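Local coordinates for virulent strain associated lipoprotein (Borreliella spielmanii A14S, PDB 6FZZ) that probably binds glutathione, as its Borrelia burgdorferi relative BBE31 does, and belongs to the PFam54 family of outer-surface lipoproteins, at residues 16-21 with 136-141; 124-129 with 206-211; 23-28 with 143-148. All blocks are in the same frame, centred on the assembly; numbering follows the deposited sequence.

Contact 1 of 3, residues 16-21 with 136-141; sequences NKLLND and LKISDL
Beside Leu-18, which packs on Ile-138 and Leu-141, an i to i+4 salt bridge runs along the same helix, with Lys-17 NZ 3.1 Å from Asp-21 OD2. The ammonium group uses the syn lone pair of that oxygen and makes a weaker bond to Asp-21 OD1, so it spans the carboxylate. The lysine chain leaves its helix with CG anti to the backbone N (chi1 -174°) and bends at its last torsion (chi4 -74°), which turns NZ back over the next turn.

Across the interface the work is done by methyl groups. Leu-18 CD1 lies 4.0 Å from Ile-138 CG2, the two side chains crossing at about a right angle, and 3.9 Å from the carbonyl oxygen Ile-138 O. The same methyl also approaches Leu-141 CB at 4.2 Å. Leu-19 sets off past the opposing segment and comes closer only at its end: CD2 faces the fork of Leu-141, 3.9 Å from both Leu-141 CD1 and Leu-141 CD2. Leu-141 also touches Leu-133 and Leu-22.

Lys-137 occupies the N-cap position of helix 138-170, and its carbonyl receives the backbone N-H of Leu-141, an ordinary first-turn helix bond. Lys-15, which also touches Ile-138 and Leu-141, gives a hydrogen bond from NZ to Leu-136 O. The contact thus joins the first turns of helix 15-41, predicted to be coiled coil, and of helix 138-170 at one end of the all-helical fold.

No hydrogen bond links the two segments themselves. Their direct attachment therefore rests on van der Waals packing of methyls, with Leu-141 buried and the Ile-138 side left towards solvent, while the charged groups of Lys-17 and Asp-21 are paired along their own helix.

Contact 2 of 3, residues 124-129 with 206-211; sequences IHLYPK and SDILSI
His-125 presents the face of its imidazole to Leu-209, and one methyl of that leucine stands almost exactly above the ring centre. Leu-209 CD2 is 3.5 Å from the centroid of the His-125 ring and only 8° off the ring normal, a CH-pi contact in which all five ring atoms are at similar range. The histidine reaches across because CG is anti to the backbone N (chi1 -179°), which carries the ring out from helix 105-126 toward the opposing helix.

On the opposite face lies Lys-129 NZ, 3.2 Å above the plane of the His-125 ring and displaced toward its rim. The ammonium group is anchored there by a hydrogen bond of 2.8 Å from Lys-129 NZ to the backbone oxygen His-125 O, which it meets in the carbonyl plane on a lone pair. The imidazole is thus held between a methyl and a lysine nitrogen. A nearby positive charge would be expected to disfavour protonation of the ring.

At the ring edge, in plane, a water lies 3.1 Å from His-125 NE2. It donates to two backbone carbonyls at the far side, Ile-208 O at 2.7 Å and Ile-211 O at 2.9 Å from the water oxygen, and so bridges the histidine to the backbone of the other segment. Deeper in, Leu-126 CD2 meets Ile-208 CG2 at 4.1 Å, the side chains crossing at about a right angle. Both belong to an apolar interior shared with Phe-148 and Leu-144 of helix 138-170.

A molecule of tetraethylene glycol, probably from the crystallisation liquor, lies about 4 Å from the Leu-209 side chain. The whole is side-chain packing between helices 105-126 and 180-209, supplemented by a water bridge to backbone carbonyls, near one end of an all-helical bundle.

Contact 3 of 3, residues 23-28 with 143-148; sequences RNLIEK and NLKNLF
Segments 23-28 and 143-148 are both helical and run in the same general direction, their N-to-C directions differing by 38°. The axes of these two short segments come no closer than 11.0 Å, and the nearest CA atoms, those of Leu-25 and Phe-148, are 8.3 Å apart. At this spacing the backbones stay apart and the gap is bridged by side chains, mainly Phe-148 and Leu-25.

Phe-148 leaves helix 138-170 with CG anti to the backbone N (chi1 -166°), and the ring turns one of its edges to the turn of helix 15-41 that holds Leu-25 and Ile-26. Ring atom Phe-148 CE2 lies 4.0 Å from Leu-25 O, with this carbonyl oxygen close to the plane of the ring. Leu-25 CB meets the same edge, 4.0 Å from Phe-148 CD2. Ile-26 CG1 approaches obliquely, 4.1 Å from Phe-148 CE2.

Leu-25 has a second partner one turn back. Its CD1 touches the methylene chain of Lys-145, 4.1 Å from Lys-145 CG, the two side chains crossing at about a right angle. Only the aliphatic part of the lysine takes part here, for its ammonium group is engaged in a salt bridge with Glu-149 on its own helix. The lysine can therefore flank the apolar patch without bringing its charge into it.

Beyond the two segments, Phe-148 also packs on Thr-122, Ile-123 and Leu-126, and Ile-26 likewise touches Leu-126. The phenyl ring accordingly belongs to an interior shared by helices 15-41, 105-126 and 138-170, the hydrophobic interior of an all-alpha helical bundle such as this PFam54 protein forms.

From the N terminus, helix 15-41 supplies first 16-21 and then 23-28, and their partners follow in the same order, 136-141 and 143-148 on helix 138-170. Contacts 1 and 3 therefore cross rather than nest, closing two loops of similar length and pinning the same helix pair at points about two turns apart, with their centres about 10 Å apart. Contact 2 opens at 124-129, inside both loops, and closes at 206-211 beyond them, so it crosses both. It ties helix 105-126 to helix 180-209. Packing of Ile-208 on Leu-144 and Leu-147 joins contact 2 to contact 3, while Leu-136 against Ile-211 joins it to contact 1.

Contact 1 of 3, residues 16-21 with 136-141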
ATOM      1  N   ASN A  16      22.917 -15.062  14.316  1.00 32.30           N
ATOM      2  CA  ASN A  16      22.711 -13.990  15.294  1.00 31.08           C
ATOM      3  C   ASN A  16      22.395 -12.712  14.550  1.00 27.88           C
ATOM      4  O   ASN A  16      21.385 -12.057  14.837  1.00 28.18           O
ATOM      5  CB  ASN A  16      23.923 -13.861  16.211  1.00 31.21           C
ATOM      6  CG  ASN A  16      24.079 -15.062  17.130  1.00 33.70           C
ATOM      7  OD1 ASN A  16      23.130 -15.738  17.478  1.00 32.53           O
ATOM      8  ND2 ASN A  16      25.276 -15.265  17.618  1.00 35.55           N
ATOM      9  N   LYS A  17      23.167 -12.423  13.520  1.00 26.95           N
ATOM     10  CA  LYS A  17      22.921 -11.251  12.742  1.00 30.84           C
ATOM     11  C   LYS A  17      21.552 -11.262  12.013  1.00 33.61           C
ATOM     12  O   LYS A  17      20.871 -10.243  11.931  1.00 27.76           O
ATOM     13  CB  LYS A  17      24.060 -10.985  11.725  1.00 33.64           C
ATOM     14  CG  LYS A  17      23.802  -9.653  11.049  1.00 38.14           C
ATOM     15  CD  LYS A  17      24.983  -8.964  10.412  1.00 42.88           C
ATOM     16  CE  LYS A  17      24.627  -7.518  10.103  1.00 44.74           C
ATOM     17  NZ  LYS A  17      23.719  -7.419   8.930  1.00 49.25           N
ATOM     18  N   LEU A  18      21.175 -12.409  11.445  1.00 31.23           N
ATOM     19  CA  LEU A  18      19.877 -12.541  10.795  1.00 31.38           C
ATOM     20  C   LEU A  18      18.723 -12.324  11.749  1.00 27.07           C
ATOM     21  O   LEU A  18      17.672 -11.689  11.396  1.00 27.69           O
ATOM     22  CB  LEU A  18      19.802 -13.959  10.165  1.00 34.33           C
ATOM     23  CG  LEU A  18      20.557 -14.128   8.843  1.00 36.34           C
ATOM     24  CD1 LEU A  18      20.602 -15.604   8.431  1.00 37.96           C
ATOM     25  CD2 LEU A  18      19.876 -13.317   7.753  1.00 39.22           C
ATOM     26  N   LEU A  19      18.849 -12.898  12.942  1.00 28.01           N
ATOM     27  CA  LEU A  19      17.800 -12.747  13.952  1.00 28.18           C
ATOM     28  C   LEU A  19      17.646 -11.250  14.206  1.00 28.12           C
ATOM     29  O   LEU A  19      16.522 -10.734  14.215  1.00 23.11           O
ATOM     30  CB  LEU A  19      18.081 -13.526  15.231  1.00 30.23           C
ATOM     31  CG  LEU A  19      17.864 -15.043  15.167  1.00 35.65           C
ATOM     32  CD1 LEU A  19      18.503 -15.765  16.359  1.00 38.17           C
ATOM     33  CD2 LEU A  19      16.380 -15.374  15.109  1.00 32.60           C
ATOM     34  N   ASN A  20      18.793 -10.568  14.385  1.00 26.04           N
ATOM     35  CA  ASN A  20      18.768  -9.147  14.695  1.00 25.36           C
ATOM     36  C   ASN A  20      18.176  -8.346  13.542  1.00 25.06           C
ATOM     37  O   ASN A  20      17.357  -7.470  13.761  1.00 24.46           O
ATOM     38  CB  ASN A  20      20.186  -8.649  15.080  1.00 25.64           C
ATOM     39  CG  ASN A  20      20.595  -9.107  16.464  1.00 25.38           C
ATOM     40  OD1 ASN A  20      19.763  -9.304  17.302  1.00 27.47           O
ATOM     41  ND2 ASN A  20      21.842  -9.271  16.700  1.00 25.26           N
ATOM     42  N   ASP A  21      18.602  -8.622  12.305  1.00 24.26           N
ATOM     43  CA  ASP A  21      18.169  -7.784  11.187  1.00 27.84           C
ATOM     44  C   ASP A  21      16.611  -7.934  10.970  1.00 26.06           C
ATOM     45  O   ASP A  21      15.869  -7.052  10.597  1.00 21.66           O
ATOM     46  CB  ASP A  21      18.812  -8.287   9.917  1.00 31.87           C
ATOM     47  CG  ASP A  21      20.253  -7.930   9.792  1.00 40.03           C
ATOM     48  OD1 ASP A  21      20.745  -6.944  10.426  1.00 41.94           O
ATOM     49  OD2 ASP A  21      20.878  -8.653   8.994  1.00 40.93           O
ATOM     50  N   LEU A 136      13.802 -21.108  14.126  1.00 41.36           N
ATOM     51  CA  LEU A 136      14.092 -21.361  12.728  1.00 37.68           C
ATOM     52  C   LEU A 136      15.564 -21.650  12.523  1.00 38.94           C
ATOM     53  O   LEU A 136      16.439 -21.107  13.206  1.00 36.70           O
ATOM     54  CB  LEU A 136      13.626 -20.204  11.786  1.00 35.51           C
ATOM     55  CG  LEU A 136      12.139 -19.812  11.844  1.00 40.46           C
ATOM     56  CD1 LEU A 136      11.934 -18.503  11.072  1.00 43.82           C
ATOM     57  CD2 LEU A 136      11.260 -20.925  11.270  1.00 42.31           C
ATOM     58  N   LYS A 137      15.845 -22.460  11.512  1.00 37.47           N
ATOM     59  CA  LYS A 137      17.211 -22.646  11.065  1.00 41.56           C
ATOM     60  C   LYS A 137      17.642 -21.484  10.182  1.00 38.24           C
ATOM     61  O   LYS A 137      16.786 -20.707   9.707  1.00 31.67           O
ATOM     62  CB  LYS A 137      17.343 -24.021  10.353  1.00 49.81           C
ATOM     63  CG  LYS A 137      18.742 -24.350   9.836  1.00 56.25           C
ATOM     64  CD  LYS A 137      18.823 -24.148   8.332  1.00 57.92           C
ATOM     65  CE  LYS A 137      20.245 -24.178   7.814  1.00 52.62           C
ATOM     66  NZ  LYS A 137      20.219 -24.935   6.532  1.00 61.01           N
ATOM     67  N   ILE A 138      18.969 -21.370   9.987  1.00 37.67           N
ATOM     68  CA  ILE A 138      19.626 -20.273   9.266  1.00 42.66           C
ATOM     69  C   ILE A 138      19.029 -20.020   7.871  1.00 40.97           C
ATOM     70  O   ILE A 138      18.756 -18.878   7.512  1.00 34.00           O
ATOM     71  CB  ILE A 138      21.152 -20.480   9.151  1.00 45.83           C
ATOM     72  CG1 ILE A 138      21.821 -20.387  10.538  1.00 50.17           C
ATOM     73  CG2 ILE A 138      21.811 -19.430   8.238  1.00 47.10           C
ATOM     74  CD1 ILE A 138      23.348 -20.455  10.470  1.00 48.03           C
ATOM     75  N   SER A 139      18.849 -21.080   7.099  1.00 40.65           N
ATOM     76  CA  SER A 139      18.364 -20.960   5.730  1.00 36.67           C
ATOM     77  C   SER A 139      16.924 -20.484   5.700  1.00 29.98           C
ATOM     78  O   SER A 139      16.587 -19.719   4.806  1.00 36.93           O
ATOM     79  CB  SER A 139      18.557 -22.284   4.957  1.00 37.73           C
ATOM     80  OG  SER A 139      17.753 -23.316   5.512  1.00 34.38           O
ATOM     81  N   ASP A 140      16.067 -20.920   6.625  1.00 30.97           N
ATOM     82  CA  ASP A 140      14.687 -20.388   6.770  1.00 31.06           C
ATOM     83  C   ASP A 140      14.706 -18.871   7.140  1.00 33.40           C
ATOM     84  O   ASP A 140      13.835 -18.110   6.707  1.00 28.51           O
ATOM     85  CB  ASP A 140      13.933 -21.068   7.898  1.00 37.29           C
ATOM     86  CG  ASP A 140      13.418 -22.452   7.551  1.00 44.07           C
ATOM     87  OD1 ASP A 140      13.427 -22.849   6.379  1.00 46.58           O
ATOM     88  OD2 ASP A 140      12.976 -23.126   8.492  1.00 58.30           O
ATOM     89  N   LEU A 141      15.639 -18.472   8.011  1.00 33.77           N
ATOM     90  CA  LEU A 141      15.751 -17.064   8.444  1.00 33.13           C
ATOM     91  C   LEU A 141      16.229 -16.240   7.299  1.00 31.85           C
ATOM     92  O   LEU A 141      15.752 -15.145   7.112  1.00 26.68           O
ATOM     93  CB  LEU A 141      16.772 -16.874   9.627  1.00 35.03           C
ATOM     94  CG  LEU A 141      16.339 -17.387  10.997  1.00 37.91           C
ATOM     95  CD1 LEU A 141      17.550 -17.356  11.938  1.00 36.52           C
ATOM     96  CD2 LEU A 141      15.128 -16.631  11.585  1.00 38.97           C
TER

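Contact 2 of 3, residues 124-129 with 206-211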
ATOM      1  N   ILE A 124       1.274  -8.183  10.788  1.00 22.90           N
ATOM      2  CA  ILE A 124       0.550  -8.697  11.962  1.00 26.68           C
ATOM      3  C   ILE A 124       0.764 -10.175  12.196  1.00 24.88           C
ATOM      4  O   ILE A 124       0.682 -10.641  13.324  1.00 26.19           O
ATOM      5  CB  ILE A 124      -0.937  -8.329  11.970  1.00 25.62           C
ATOM      6  CG1 ILE A 124      -1.699  -8.981  10.838  1.00 26.16           C
ATOM      7  CG2 ILE A 124      -1.097  -6.817  11.823  1.00 31.04           C
ATOM      8  CD1 ILE A 124      -3.074  -8.373  10.684  1.00 32.70           C
ATOM      9  N   HIS A 125       1.073 -10.909  11.131  1.00 21.76           N
ATOM     10  CA  HIS A 125       1.447 -12.271  11.290  1.00 21.79           C
ATOM     11  C   HIS A 125       2.786 -12.486  11.997  1.00 22.95           C
ATOM     12  O   HIS A 125       2.964 -13.421  12.824  1.00 19.04           O
ATOM     13  CB  HIS A 125       1.567 -12.888   9.928  1.00 21.14           C
ATOM     14  CG  HIS A 125       1.923 -14.304   9.975  1.00 21.81           C
ATOM     15  ND1 HIS A 125       1.036 -15.276  10.398  1.00 28.48           N
ATOM     16  CD2 HIS A 125       3.056 -14.947   9.638  1.00 22.21           C
ATOM     17  CE1 HIS A 125       1.635 -16.448  10.379  1.00 24.19           C
ATOM     18  NE2 HIS A 125       2.838 -16.286   9.869  1.00 23.34           N
ATOM     19  N   LEU A 126       3.765 -11.686  11.619  1.00 20.73           N
ATOM     20  CA  LEU A 126       5.126 -11.894  12.122  1.00 21.78           C
ATOM     21  C   LEU A 126       5.384 -11.288  13.506  1.00 21.76           C
ATOM     22  O   LEU A 126       6.175 -11.852  14.314  1.00 25.60           O
ATOM     23  CB  LEU A 126       6.139 -11.330  11.090  1.00 21.61           C
ATOM     24  CG  LEU A 126       6.302 -12.060   9.758  1.00 22.25           C
ATOM     25  CD1 LEU A 126       7.270 -11.317   8.839  1.00 22.51           C
ATOM     26  CD2 LEU A 126       6.858 -13.450   9.961  1.00 24.61           C
ATOM     27  N   TYR A 127       4.789 -10.128  13.751  1.00 22.18           N
ATOM     28  CA  TYR A 127       5.034  -9.332  14.931  1.00 23.49           C
ATOM     29  C   TYR A 127       4.879 -10.144  16.250  1.00 28.26           C
ATOM     30  O   TYR A 127       5.863 -10.181  17.063  1.00 27.71           O
ATOM     31  CB  TYR A 127       4.352  -7.968  14.893  1.00 25.07           C
ATOM     32  CG  TYR A 127       4.740  -7.122  16.110  1.00 29.52           C
ATOM     33  CD1 TYR A 127       5.937  -6.391  16.136  1.00 28.67           C
ATOM     34  CD2 TYR A 127       3.942  -7.104  17.258  1.00 31.75           C
ATOM     35  CE1 TYR A 127       6.323  -5.649  17.260  1.00 32.87           C
ATOM     36  CE2 TYR A 127       4.318  -6.358  18.398  1.00 35.74           C
ATOM     37  CZ  TYR A 127       5.506  -5.622  18.389  1.00 35.00           C
ATOM     38  OH  TYR A 127       5.923  -4.955  19.525  1.00 33.09           O
ATOM     39  N   PRO A 128       3.774 -10.890  16.394  1.00 27.51           N
ATOM     40  CA  PRO A 128       3.536 -11.655  17.646  1.00 27.53           C
ATOM     41  C   PRO A 128       4.462 -12.772  17.787  1.00 25.75           C
ATOM     42  O   PRO A 128       4.611 -13.307  18.881  1.00 31.69           O
ATOM     43  CB  PRO A 128       2.091 -12.159  17.509  1.00 26.48           C
ATOM     44  CG  PRO A 128       1.472 -11.265  16.475  1.00 28.77           C
ATOM     45  CD  PRO A 128       2.559 -10.843  15.540  1.00 28.35           C
ATOM     46  N   LYS A 129       5.078 -13.185  16.680  1.00 24.02           N
ATOM     47  CA  LYS A 129       5.986 -14.288  16.688  1.00 24.53           C
ATOM     48  C   LYS A 129       7.492 -13.953  16.709  1.00 28.64           C
ATOM     49  O   LYS A 129       8.341 -14.849  16.594  1.00 27.63           O
ATOM     50  CB  LYS A 129       5.755 -15.160  15.435  1.00 28.18           C
ATOM     51  CG  LYS A 129       4.291 -15.579  15.238  1.00 27.27           C
ATOM     52  CD  LYS A 129       4.162 -16.237  13.885  1.00 29.31           C
ATOM     53  CE  LYS A 129       2.764 -16.833  13.662  1.00 28.98           C
ATOM     54  NZ  LYS A 129       1.729 -15.767  13.645  1.00 27.91           N
ATOM     55  N   SER A 206       2.326 -15.266   0.616  1.00 22.25           N
ATOM     56  CA  SER A 206       2.031 -16.714   0.754  1.00 21.72           C
ATOM     57  C   SER A 206       3.363 -17.469   1.078  1.00 20.81           C
ATOM     58  O   SER A 206       3.417 -18.347   1.926  1.00 20.04           O
ATOM     59  CB  SER A 206       1.396 -17.279  -0.547  1.00 24.15           C
ATOM     60  OG  SER A 206       0.195 -16.532  -0.752  1.00 26.91           O
ATOM     61  N   ASP A 207       4.453 -17.073   0.492  1.00 19.86           N
ATOM     62  CA  ASP A 207       5.678 -17.771   0.828  1.00 21.67           C
ATOM     63  C   ASP A 207       6.073 -17.538   2.311  1.00 22.85           C
ATOM     64  O   ASP A 207       6.525 -18.463   2.977  1.00 22.73           O
ATOM     65  CB  ASP A 207       6.812 -17.348  -0.037  1.00 23.10           C
ATOM     66  CG  ASP A 207       6.718 -17.885  -1.473  1.00 24.43           C
ATOM     67  OD1 ASP A 207       5.964 -18.833  -1.778  1.00 25.08           O
ATOM     68  OD2 ASP A 207       7.454 -17.337  -2.293  1.00 24.21           O
ATOM     69  N   ILE A 208       5.913 -16.308   2.809  1.00 21.10           N
ATOM     70  CA  ILE A 208       6.187 -16.022   4.232  1.00 22.70           C
ATOM     71  C   ILE A 208       5.260 -16.763   5.144  1.00 22.90           C
ATOM     72  O   ILE A 208       5.739 -17.407   6.129  1.00 23.65           O
ATOM     73  CB  ILE A 208       6.176 -14.530   4.540  1.00 21.42           C
ATOM     74  CG1 ILE A 208       7.395 -13.916   3.842  1.00 19.63           C
ATOM     75  CG2 ILE A 208       6.173 -14.332   6.060  1.00 23.12           C
ATOM     76  CD1 ILE A 208       7.411 -12.394   3.839  1.00 22.16           C
ATOM     77  N   LEU A 209       3.950 -16.788   4.795  1.00 22.17           N
ATOM     78  CA  LEU A 209       3.000 -17.584   5.583  1.00 24.68           C
ATOM     79  C   LEU A 209       3.295 -19.120   5.559  1.00 27.50           C
ATOM     80  O   LEU A 209       2.915 -19.807   6.437  1.00 27.95           O
ATOM     81  CB  LEU A 209       1.550 -17.368   5.128  1.00 23.48           C
ATOM     82  CG  LEU A 209       1.051 -15.952   5.265  1.00 25.84           C
ATOM     83  CD1 LEU A 209      -0.367 -15.855   4.738  1.00 25.49           C
ATOM     84  CD2 LEU A 209       1.168 -15.502   6.708  1.00 28.33           C
ATOM     85  N   SER A 210       3.986 -19.616   4.551  1.00 27.01           N
ATOM     86  CA  SER A 210       4.345 -21.025   4.477  1.00 31.09           C
ATOM     87  C   SER A 210       5.452 -21.465   5.440  1.00 35.86           C
ATOM     88  O   SER A 210       5.734 -22.638   5.515  1.00 37.14           O
ATOM     89  CB  SER A 210       4.944 -21.337   3.081  1.00 26.95           C
ATOM     90  OG  SER A 210       3.948 -21.246   2.150  1.00 34.18           O
ATOM     91  N   ILE A 211       6.181 -20.533   6.036  1.00 37.62           N
ATOM     92  CA  ILE A 211       7.278 -20.915   6.900  1.00 40.18           C
ATOM     93  C   ILE A 211       6.639 -21.203   8.259  1.00 41.16           C
ATOM     94  O   ILE A 211       6.107 -20.295   8.846  1.00 42.35           O
ATOM     95  CB  ILE A 211       8.327 -19.806   6.948  1.00 36.13           C
ATOM     96  CG1 ILE A 211       8.968 -19.660   5.567  1.00 38.96           C
ATOM     97  CG2 ILE A 211       9.346 -20.114   8.030  1.00 39.10           C
ATOM     98  CD1 ILE A 211       9.815 -18.394   5.362  1.00 36.19           C
TER
HETATM   99  O   HOH W   1       5.464 -17.494   8.822  1.00 40.92           O

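Contact 3 of 3, residues 23-28 with 143-148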
ATOM      1  N   ARG A  23      14.354  -8.923  13.348  1.00 24.79           N
ATOM      2  CA  ARG A  23      13.620  -8.185  14.366  1.00 23.72           C
ATOM      3  C   ARG A  23      13.599  -6.741  14.079  1.00 24.34           C
ATOM      4  O   ARG A  23      12.585  -6.099  14.276  1.00 21.53           O
ATOM      5  CB  ARG A  23      14.149  -8.388  15.820  1.00 27.91           C
ATOM      6  CG  ARG A  23      13.758  -9.697  16.400  1.00 34.76           C
ATOM      7  CD  ARG A  23      14.462  -9.983  17.742  1.00 36.68           C
ATOM      8  NE  ARG A  23      13.909 -11.253  17.987  1.00 42.47           N
ATOM      9  CZ  ARG A  23      14.539 -12.394  18.155  1.00 41.69           C
ATOM     10  NH1 ARG A  23      15.852 -12.485  18.377  1.00 39.66           N
ATOM     11  NH2 ARG A  23      13.766 -13.457  18.231  1.00 39.87           N
ATOM     12  N   ASN A  24      14.708  -6.188  13.645  1.00 23.25           N
ATOM     13  CA  ASN A  24      14.714  -4.780  13.275  1.00 24.30           C
ATOM     14  C   ASN A  24      13.699  -4.466  12.174  1.00 21.29           C
ATOM     15  O   ASN A  24      12.972  -3.469  12.236  1.00 19.52           O
ATOM     16  CB  ASN A  24      16.126  -4.344  12.832  1.00 26.19           C
ATOM     17  CG  ASN A  24      16.958  -3.928  14.019  1.00 33.80           C
ATOM     18  OD1 ASN A  24      16.638  -2.935  14.682  1.00 39.85           O
ATOM     19  ND2 ASN A  24      17.942  -4.718  14.362  1.00 39.90           N
ATOM     20  N   LEU A  25      13.699  -5.264  11.129  1.00 20.19           N
ATOM     21  CA  LEU A  25      12.727  -5.045  10.018  1.00 22.85           C
ATOM     22  C   LEU A  25      11.247  -5.108  10.476  1.00 22.33           C
ATOM     23  O   LEU A  25      10.413  -4.270  10.116  1.00 22.64           O
ATOM     24  CB  LEU A  25      12.958  -6.110   8.948  1.00 25.81           C
ATOM     25  CG  LEU A  25      14.152  -5.886   8.033  1.00 28.42           C
ATOM     26  CD1 LEU A  25      14.579  -7.190   7.323  1.00 28.89           C
ATOM     27  CD2 LEU A  25      13.756  -4.800   7.015  1.00 32.95           C
ATOM     28  N   ILE A  26      10.952  -6.150  11.246  1.00 22.24           N
ATOM     29  CA  ILE A  26       9.616  -6.452  11.718  1.00 25.59           C
ATOM     30  C   ILE A  26       9.189  -5.383  12.712  1.00 25.75           C
ATOM     31  O   ILE A  26       8.078  -4.812  12.610  1.00 23.20           O
ATOM     32  CB  ILE A  26       9.530  -7.861  12.324  1.00 22.58           C
ATOM     33  CG1 ILE A  26       9.761  -8.885  11.209  1.00 24.12           C
ATOM     34  CG2 ILE A  26       8.247  -8.043  13.081  1.00 27.03           C
ATOM     35  CD1 ILE A  26      10.032 -10.276  11.744  1.00 25.08           C
ATOM     36  N   GLU A  27      10.097  -5.026  13.632  1.00 25.05           N
ATOM     37  CA  GLU A  27       9.731  -4.010  14.604  1.00 26.15           C
ATOM     38  C   GLU A  27       9.555  -2.680  13.943  1.00 25.88           C
ATOM     39  O   GLU A  27       8.647  -1.931  14.284  1.00 27.62           O
ATOM     40  CB  GLU A  27      10.674  -4.019  15.860  1.00 28.50           C
ATOM     41  CG  GLU A  27      10.621  -5.403  16.554  1.00 36.18           C
ATOM     42  CD  GLU A  27      11.250  -5.444  17.969  1.00 44.48           C
ATOM     43  OE1 GLU A  27      11.084  -4.425  18.685  1.00 46.06           O
ATOM     44  OE2 GLU A  27      11.884  -6.484  18.372  1.00 38.82           O
ATOM     45  N   LYS A  28      10.363  -2.356  12.946  1.00 26.24           N
ATOM     46  CA  LYS A  28      10.240  -1.082  12.297  1.00 27.67           C
ATOM     47  C   LYS A  28       8.961  -0.977  11.396  1.00 30.58           C
ATOM     48  O   LYS A  28       8.297   0.090  11.290  1.00 28.89           O
ATOM     49  CB  LYS A  28      11.505  -0.846  11.470  1.00 37.23           C
ATOM     50  CG  LYS A  28      11.397   0.153  10.311  1.00 42.26           C
ATOM     51  CD  LYS A  28      11.222   1.597  10.765  1.00 51.54           C
ATOM     52  CE  LYS A  28      11.466   2.525   9.588  1.00 56.99           C
ATOM     53  NZ  LYS A  28      10.974   3.905   9.843  1.00 57.56           N
ATOM     54  N   ASN A 143      15.814 -16.927   4.146  1.00 29.20           N
ATOM     55  CA  ASN A 143      14.723 -16.901   3.187  1.00 30.11           C
ATOM     56  C   ASN A 143      13.666 -15.885   3.637  1.00 26.89           C
ATOM     57  O   ASN A 143      13.276 -15.021   2.852  1.00 26.41           O
ATOM     58  CB  ASN A 143      14.156 -18.315   3.040  1.00 33.20           C
ATOM     59  CG  ASN A 143      13.214 -18.437   1.889  1.00 39.10           C
ATOM     60  OD1 ASN A 143      13.509 -18.022   0.773  1.00 41.15           O
ATOM     61  ND2 ASN A 143      12.064 -18.995   2.152  1.00 42.63           N
ATOM     62  N   LEU A 144      13.311 -15.940   4.913  1.00 24.29           N
ATOM     63  CA  LEU A 144      12.333 -15.068   5.491  1.00 26.89           C
ATOM     64  C   LEU A 144      12.744 -13.612   5.355  1.00 28.21           C
ATOM     65  O   LEU A 144      11.909 -12.739   5.003  1.00 24.54           O
ATOM     66  CB  LEU A 144      12.040 -15.446   6.954  1.00 27.16           C
ATOM     67  CG  LEU A 144      11.142 -14.552   7.786  1.00 28.46           C
ATOM     68  CD1 LEU A 144       9.773 -14.388   7.144  1.00 29.18           C
ATOM     69  CD2 LEU A 144      10.992 -15.084   9.226  1.00 32.02           C
ATOM     70  N   LYS A 145      14.016 -13.342   5.640  1.00 24.48           N
ATOM     71  CA  LYS A 145      14.509 -11.994   5.511  1.00 24.59           C
ATOM     72  C   LYS A 145      14.439 -11.511   4.061  1.00 21.98           C
ATOM     73  O   LYS A 145      14.004 -10.423   3.811  1.00 22.49           O
ATOM     74  CB  LYS A 145      15.927 -11.855   6.054  1.00 25.19           C
ATOM     75  CG  LYS A 145      16.521 -10.430   5.852  1.00 27.99           C
ATOM     76  CD  LYS A 145      18.039 -10.475   5.997  1.00 33.38           C
ATOM     77  CE  LYS A 145      18.687  -9.106   6.196  1.00 34.84           C
ATOM     78  NZ  LYS A 145      18.985  -8.542   4.868  1.00 36.34           N
ATOM     79  N   ASN A 146      14.915 -12.297   3.121  1.00 24.38           N
ATOM     80  CA  ASN A 146      14.876 -11.916   1.739  1.00 24.36           C
ATOM     81  C   ASN A 146      13.411 -11.741   1.245  1.00 22.64           C
ATOM     82  O   ASN A 146      13.161 -10.825   0.489  1.00 21.73           O
ATOM     83  CB  ASN A 146      15.559 -12.973   0.883  1.00 31.19           C
ATOM     84  CG  ASN A 146      17.075 -13.056   1.128  1.00 37.89           C
ATOM     85  OD1 ASN A 146      17.730 -12.097   1.563  1.00 42.35           O
ATOM     86  ND2 ASN A 146      17.632 -14.214   0.839  1.00 40.27           N
ATOM     87  N   LEU A 147      12.494 -12.625   1.640  1.00 21.65           N
ATOM     88  CA  LEU A 147      11.063 -12.509   1.228  1.00 22.67           C
ATOM     89  C   LEU A 147      10.436 -11.208   1.773  1.00 22.17           C
ATOM     90  O   LEU A 147       9.794 -10.443   1.066  1.00 20.66           O
ATOM     91  CB  LEU A 147      10.280 -13.720   1.661  1.00 23.32           C
ATOM     92  CG  LEU A 147      10.605 -15.045   0.942  1.00 22.63           C
ATOM     93  CD1 LEU A 147       9.932 -16.178   1.661  1.00 25.44           C
ATOM     94  CD2 LEU A 147      10.121 -15.054  -0.482  1.00 23.42           C
ATOM     95  N   PHE A 148      10.725 -10.908   3.025  1.00 22.24           N
ATOM     96  CA  PHE A 148      10.132  -9.739   3.679  1.00 21.39           C
ATOM     97  C   PHE A 148      10.640  -8.449   3.094  1.00 19.76           C
ATOM     98  O   PHE A 148       9.881  -7.483   2.840  1.00 19.01           O
ATOM     99  CB  PHE A 148      10.402  -9.787   5.186  1.00 21.95           C
ATOM    100  CG  PHE A 148       9.561  -8.834   5.950  1.00 24.09           C
ATOM    101  CD1 PHE A 148       8.165  -8.823   5.783  1.00 24.88           C
ATOM    102  CD2 PHE A 148      10.117  -7.942   6.830  1.00 26.28           C
ATOM    103  CE1 PHE A 148       7.365  -7.956   6.483  1.00 25.37           C
ATOM    104  CE2 PHE A 148       9.318  -7.106   7.570  1.00 25.86           C
ATOM    105  CZ  PHE A 148       7.951  -7.080   7.378  1.00 27.35           C
TER